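Local coordinates for protein polyketide synthase/nonribosomal peptide synthetase hybrid RzxB (PDB 5IL6) that contains a dehydratase domain that probably removes water from beta-hydroxyacyl intermediates while the rhizoxin polyketide chain is being assembled, at residues 99-104 with 113-118; 83-88 with 126-131. One frame throughout, in Å; residues are numbered along the deposited sequence.

Contact 1. Residues 99-104 with 113-118; sequences LFLELS and IGIYAY
The antiparallel beta hairpin formed by strands 98-105 and 110-118 brings Phe100 against Tyr116 and Glu102 against Gly114 as hydrogen-bonded pairs. Each pair is closed by two backbone bonds, among them Phe100 N to Tyr116 O (2.9 Å) and Glu102 N to Gly114 O (2.8 Å). At Leu101 and Ile115, the non-hydrogen-bonded pair between them, the strands draw closer, and Ile115 CA lies 3.2 Å from Phe100 O in a CA-H...O contact.

On the face of Phe100 and Glu102, the Tyr116 ring carries the contact. Its CG sits between the backbone N and the carbonyl carbon (chi1 58°), which swings the ring across to the neighbouring strand. Phe100 CB then lies over one face of it, 3.8 Å from the Tyr116 ring centroid, a CH-pi contact. The two rings themselves are nearly parallel but so far slid apart that they hardly overlap. The Tyr116 hydroxyl reaches beyond Phe100 and donates to Glu102, with a very short OH to OE2 distance of 2.5 Å; the carboxylate stands 76° to the ring. Gly114 adds no side chain to this face.

The other face is aliphatic in these two segments, and Leu99, Leu101 and Leu103 lie against helix 53-67. Branched Ile115 serves two leucines: its CG2 meets Leu99 CG at 3.6 Å, while its CG1 touches Leu101 CD1. Leu101 CG also rests on Ile113 CG2 (3.7 Å). An antiparallel hairpin whose apolar face packs on a helix is in keeping with the hot dog fold, in which a curved antiparallel sheet wraps a long helix.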
# COMPACT_ATOMS: atom_id res chain seq x y z
N LEU A 99 11.18 12.68 3.99
CA LEU A 99 10.10 12.01 4.70
C LEU A 99 10.70 11.20 5.84
O LEU A 99 11.53 10.32 5.61
CB LEU A 99 9.30 11.10 3.75
CG LEU A 99 7.92 10.61 4.19
CD1 LEU A 99 7.00 11.77 4.53
CD2 LEU A 99 7.31 9.78 3.09
N PHE A 100 10.28 11.51 7.06
CA PHE A 100 10.80 10.88 8.26
C PHE A 100 9.86 9.78 8.75
O PHE A 100 8.64 9.88 8.60
CB PHE A 100 11.00 11.91 9.37
CG PHE A 100 12.02 12.96 9.04
CD1 PHE A 100 11.66 14.08 8.31
CD2 PHE A 100 13.33 12.83 9.47
CE1 PHE A 100 12.60 15.05 8.00
CE2 PHE A 100 14.26 13.80 9.17
CZ PHE A 100 13.90 14.91 8.43
N LEU A 101 10.44 8.74 9.35
CA LEU A 101 9.68 7.68 10.00
C LEU A 101 10.22 7.50 11.41
O LEU A 101 11.41 7.22 11.58
CB LEU A 101 9.76 6.37 9.22
CG LEU A 101 8.89 5.21 9.74
CD1 LEU A 101 8.53 4.28 8.59
CD2 LEU A 101 9.57 4.41 10.84
N GLU A 102 9.35 7.66 12.40
CA GLU A 102 9.72 7.47 13.80
C GLU A 102 9.15 6.15 14.30
O GLU A 102 7.98 5.84 14.07
CB GLU A 102 9.20 8.62 14.67
CG GLU A 102 10.13 9.82 14.71
CD GLU A 102 9.56 10.98 15.51
OE1 GLU A 102 8.58 10.76 16.26
OE2 GLU A 102 10.09 12.10 15.40
N LEU A 103 9.99 5.37 14.98
CA LEU A 103 9.62 4.05 15.48
C LEU A 103 9.90 4.00 16.98
O LEU A 103 11.03 4.25 17.41
CB LEU A 103 10.41 2.96 14.75
CG LEU A 103 9.86 1.53 14.76
CD1 LEU A 103 10.66 0.69 13.78
CD2 LEU A 103 9.91 0.91 16.15
N SER A 104 8.88 3.68 17.76
CA SER A 104 9.01 3.54 19.20
C SER A 104 8.39 2.22 19.64
O SER A 104 7.67 1.57 18.88
CB SER A 104 8.35 4.71 19.94
OG SER A 104 6.97 4.79 19.64
N ILE A 113 4.44 3.71 15.01
CA ILE A 113 5.10 4.35 13.88
C ILE A 113 4.38 5.65 13.53
O ILE A 113 3.15 5.71 13.53
CB ILE A 113 5.16 3.43 12.65
CG1 ILE A 113 5.92 2.15 12.99
CG2 ILE A 113 5.80 4.15 11.47
CD1 ILE A 113 5.02 0.99 13.38
N GLY A 114 5.16 6.67 13.21
CA GLY A 114 4.64 7.87 12.58
C GLY A 114 5.52 8.29 11.43
O GLY A 114 6.75 8.24 11.53
N ILE A 115 4.89 8.69 10.34
CA ILE A 115 5.58 9.17 9.14
C ILE A 115 5.17 10.61 8.93
O ILE A 115 3.98 10.92 8.88
CB ILE A 115 5.25 8.31 7.91
CG1 ILE A 115 5.66 6.86 8.14
CG2 ILE A 115 5.93 8.88 6.66
CD1 ILE A 115 5.25 5.90 7.03
N TYR A 116 6.16 11.50 8.79
CA TYR A 116 5.87 12.93 8.75
C TYR A 116 6.92 13.66 7.93
O TYR A 116 7.98 13.13 7.61
CB TYR A 116 5.79 13.50 10.17
CG TYR A 116 7.06 13.29 10.95
CD1 TYR A 116 8.10 14.20 10.86
CD2 TYR A 116 7.22 12.18 11.76
CE1 TYR A 116 9.27 14.02 11.56
CE2 TYR A 116 8.39 11.98 12.47
CZ TYR A 116 9.41 12.91 12.36
OH TYR A 116 10.59 12.74 13.06
N ALA A 117 6.60 14.92 7.63
CA ALA A 117 7.46 15.81 6.86
C ALA A 117 7.14 17.24 7.27
O ALA A 117 6.11 17.50 7.90
CB ALA A 117 7.27 15.63 5.35
N TYR A 118 8.03 18.16 6.92
CA TYR A 118 7.87 19.55 7.32
C TYR A 118 7.36 20.39 6.15
O TYR A 118 7.76 20.18 5.00
CB TYR A 118 9.20 20.11 7.82
CG TYR A 118 9.60 19.53 9.15
CD1 TYR A 118 9.07 20.02 10.34
CD2 TYR A 118 10.49 18.47 9.22
CE1 TYR A 118 9.42 19.48 11.55
CE2 TYR A 118 10.85 17.92 10.43
CZ TYR A 118 10.32 18.43 11.60
OH TYR A 118 10.68 17.88 12.81

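Contact 2. Residues 83-88 with 126-131; sequences LSWRQP and LHCQAR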
# COMPACT_ATOMS: atom_id res chain seq x y z
N LEU A 83 -3.70 1.41 10.88
CA LEU A 83 -2.99 2.41 10.10
C LEU A 83 -3.98 3.44 9.58
O LEU A 83 -5.11 3.10 9.21
CB LEU A 83 -2.24 1.75 8.94
CG LEU A 83 -1.47 2.65 7.97
CD1 LEU A 83 -0.33 1.86 7.35
CD2 LEU A 83 -2.36 3.21 6.85
N SER A 84 -3.56 4.70 9.58
CA SER A 84 -4.35 5.77 8.98
C SER A 84 -3.44 6.62 8.11
O SER A 84 -2.32 6.94 8.50
CB SER A 84 -5.01 6.63 10.06
OG SER A 84 -4.08 6.96 11.08
N TRP A 85 -3.94 6.96 6.93
CA TRP A 85 -3.29 7.92 6.05
C TRP A 85 -3.92 9.28 6.29
O TRP A 85 -5.15 9.40 6.30
CB TRP A 85 -3.44 7.54 4.58
CG TRP A 85 -2.62 6.37 4.13
CD1 TRP A 85 -1.30 6.38 3.78
CD2 TRP A 85 -3.08 5.02 3.96
NE1 TRP A 85 -0.91 5.12 3.41
CE2 TRP A 85 -1.98 4.27 3.51
CE3 TRP A 85 -4.31 4.38 4.15
CZ2 TRP A 85 -2.07 2.90 3.25
CZ3 TRP A 85 -4.40 3.03 3.89
CH2 TRP A 85 -3.28 2.30 3.44
N ARG A 86 -3.09 10.29 6.50
CA ARG A 86 -3.59 11.64 6.69
C ARG A 86 -3.42 12.42 5.39
O ARG A 86 -4.15 12.18 4.42
CB ARG A 86 -2.87 12.32 7.85
CG ARG A 86 -2.89 11.52 9.14
CD ARG A 86 -4.20 11.69 9.88
NE ARG A 86 -4.20 10.90 11.11
CZ ARG A 86 -5.15 10.03 11.47
NH1 ARG A 86 -6.22 9.83 10.72
NH2 ARG A 86 -5.02 9.37 12.62
N GLN A 87 -2.47 13.34 5.35
CA GLN A 87 -2.28 14.15 4.17
C GLN A 87 -1.43 13.40 3.15
O GLN A 87 -0.55 12.63 3.52
CB GLN A 87 -1.60 15.46 4.53
CG GLN A 87 -1.84 15.92 5.95
CD GLN A 87 -1.62 17.40 6.13
OE1 GLN A 87 -0.74 17.99 5.51
NE2 GLN A 87 -2.42 18.01 6.99
N PRO A 88 -1.66 13.61 1.86
CA PRO A 88 -0.76 13.03 0.86
C PRO A 88 0.59 13.72 0.91
O PRO A 88 0.70 14.89 1.31
CB PRO A 88 -1.48 13.29 -0.47
CG PRO A 88 -2.86 13.79 -0.09
CD PRO A 88 -2.67 14.46 1.22
N LEU A 126 1.96 15.25 9.95
CA LEU A 126 1.85 13.80 10.07
C LEU A 126 1.15 13.25 8.83
O LEU A 126 0.03 13.66 8.51
CB LEU A 126 1.09 13.42 11.34
CG LEU A 126 0.93 11.93 11.63
CD1 LEU A 126 2.28 11.28 11.92
CD2 LEU A 126 -0.03 11.70 12.79
N HIS A 127 1.82 12.34 8.13
CA HIS A 127 1.28 11.76 6.91
C HIS A 127 0.71 10.37 7.10
O HIS A 127 -0.24 10.00 6.40
CB HIS A 127 2.36 11.71 5.83
CG HIS A 127 2.72 13.06 5.27
ND1 HIS A 127 1.93 13.71 4.34
CD2 HIS A 127 3.78 13.87 5.51
CE1 HIS A 127 2.49 14.87 4.03
NE2 HIS A 127 3.61 14.99 4.73
N CYS A 128 1.26 9.59 8.02
CA CYS A 128 0.81 8.22 8.24
C CYS A 128 1.14 7.83 9.67
O CYS A 128 2.18 8.21 10.21
CB CYS A 128 1.46 7.25 7.26
SG CYS A 128 0.90 5.53 7.42
N GLN A 129 0.24 7.07 10.28
CA GLN A 129 0.37 6.63 11.66
C GLN A 129 -0.15 5.20 11.75
O GLN A 129 -1.16 4.87 11.12
CB GLN A 129 -0.40 7.56 12.61
CG GLN A 129 -0.46 7.11 14.06
CD GLN A 129 -1.56 7.82 14.82
OE1 GLN A 129 -1.29 8.62 15.72
NE2 GLN A 129 -2.80 7.53 14.46
N ALA A 130 0.55 4.36 12.50
CA ALA A 130 0.13 2.97 12.66
C ALA A 130 0.84 2.37 13.86
O ALA A 130 1.74 2.98 14.45
CB ALA A 130 0.42 2.16 11.39
N ARG A 131 0.41 1.16 14.21
CA ARG A 131 1.09 0.34 15.21
C ARG A 131 1.41 -1.00 14.57
O ARG A 131 0.74 -1.43 13.63
CB ARG A 131 0.23 0.15 16.47
CG ARG A 131 -0.83 -0.93 16.34
CD ARG A 131 -1.69 -1.04 17.58
NE ARG A 131 -2.35 -2.34 17.62
CZ ARG A 131 -3.66 -2.54 17.50
NH1 ARG A 131 -4.50 -1.52 17.35
NH2 ARG A 131 -4.15 -3.78 17.55
O HOH W 1 -4.30 5.21 13.44
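Leu126 meets Arg86 through its backbone: Leu126 O lies 3.3 Å from Arg86 CB, where the strand containing Leu83 to Trp85 has just given way to loop. His127 bonds to that loop twice, through its carbonyl and through its ring. His127 O accepts Arg86 N at 2.9 Å, the donor standing well above the carbonyl plane. The His127 ring, with CG anti to the carbonyl carbon (chi1 -72°), turns ND1 to Gln87 O, and the bond of 2.8 Å is nearly straight at 171°. Gln87 O lies in the imidazole plane, although the ring nitrogen approaches from above the Gln87 carbonyl plane. ND1 therefore carries a proton, and histidine suits the place because a flat ring can present an N-H edge to a backbone oxygen while Phe89 meets it edge-to-face.

Cys128 sends its small, weakly polar sulfur inward, where SG lies 3.8 Å from Leu83 CG and in an oblique position to the five-membered ring of Trp85, a sulfur-aromatic contact. Leu83 CD2 also sits over the centre of the Trp85 ring, so leucine, cysteine and tryptophan share one buried patch against helix 53-67.

Gln129 forms the hydrogen-bonded pair with Ser84, Ser84 N giving 2.9 Å to Gln129 O. On this more exposed face their polar side chains meet through a water, which takes a bond from Gln129 NE2 and is also hydrogen-bonded to Ser84 OG. Ala130 is small enough for Leu83 to pack close, with CB to CB at 3.6 Å.

Because His127 and Cys128 both face Ile115 of the adjoining strand, strand 124-135 carries a classic beta bulge against strand 110-118, set within the antiparallel sheet of a hot dog domain.

In the fold
Strands 110-118 and 124-135 are neighbours in the sheet, so contact 1 and contact 2 lie side by side, their centres about 9 Å apart. Ile115 joins them: Ile115 O probably accepts a hydrogen bond from His127 N (2.7 Å), and Ile115 N probably gives one to Cys128 O (2.8 Å). Along the chain, the hairpin of contact 1 is nested inside the loop that contact 2 closes. Strand 77-85 in turn bonds to strand 230-239, carrying the sheet from contact 2 toward the second hot dog region. Leu101 and Leu83, one from each contact, both pack against helix 53-67, which gives the two pairings a shared hydrophobic core.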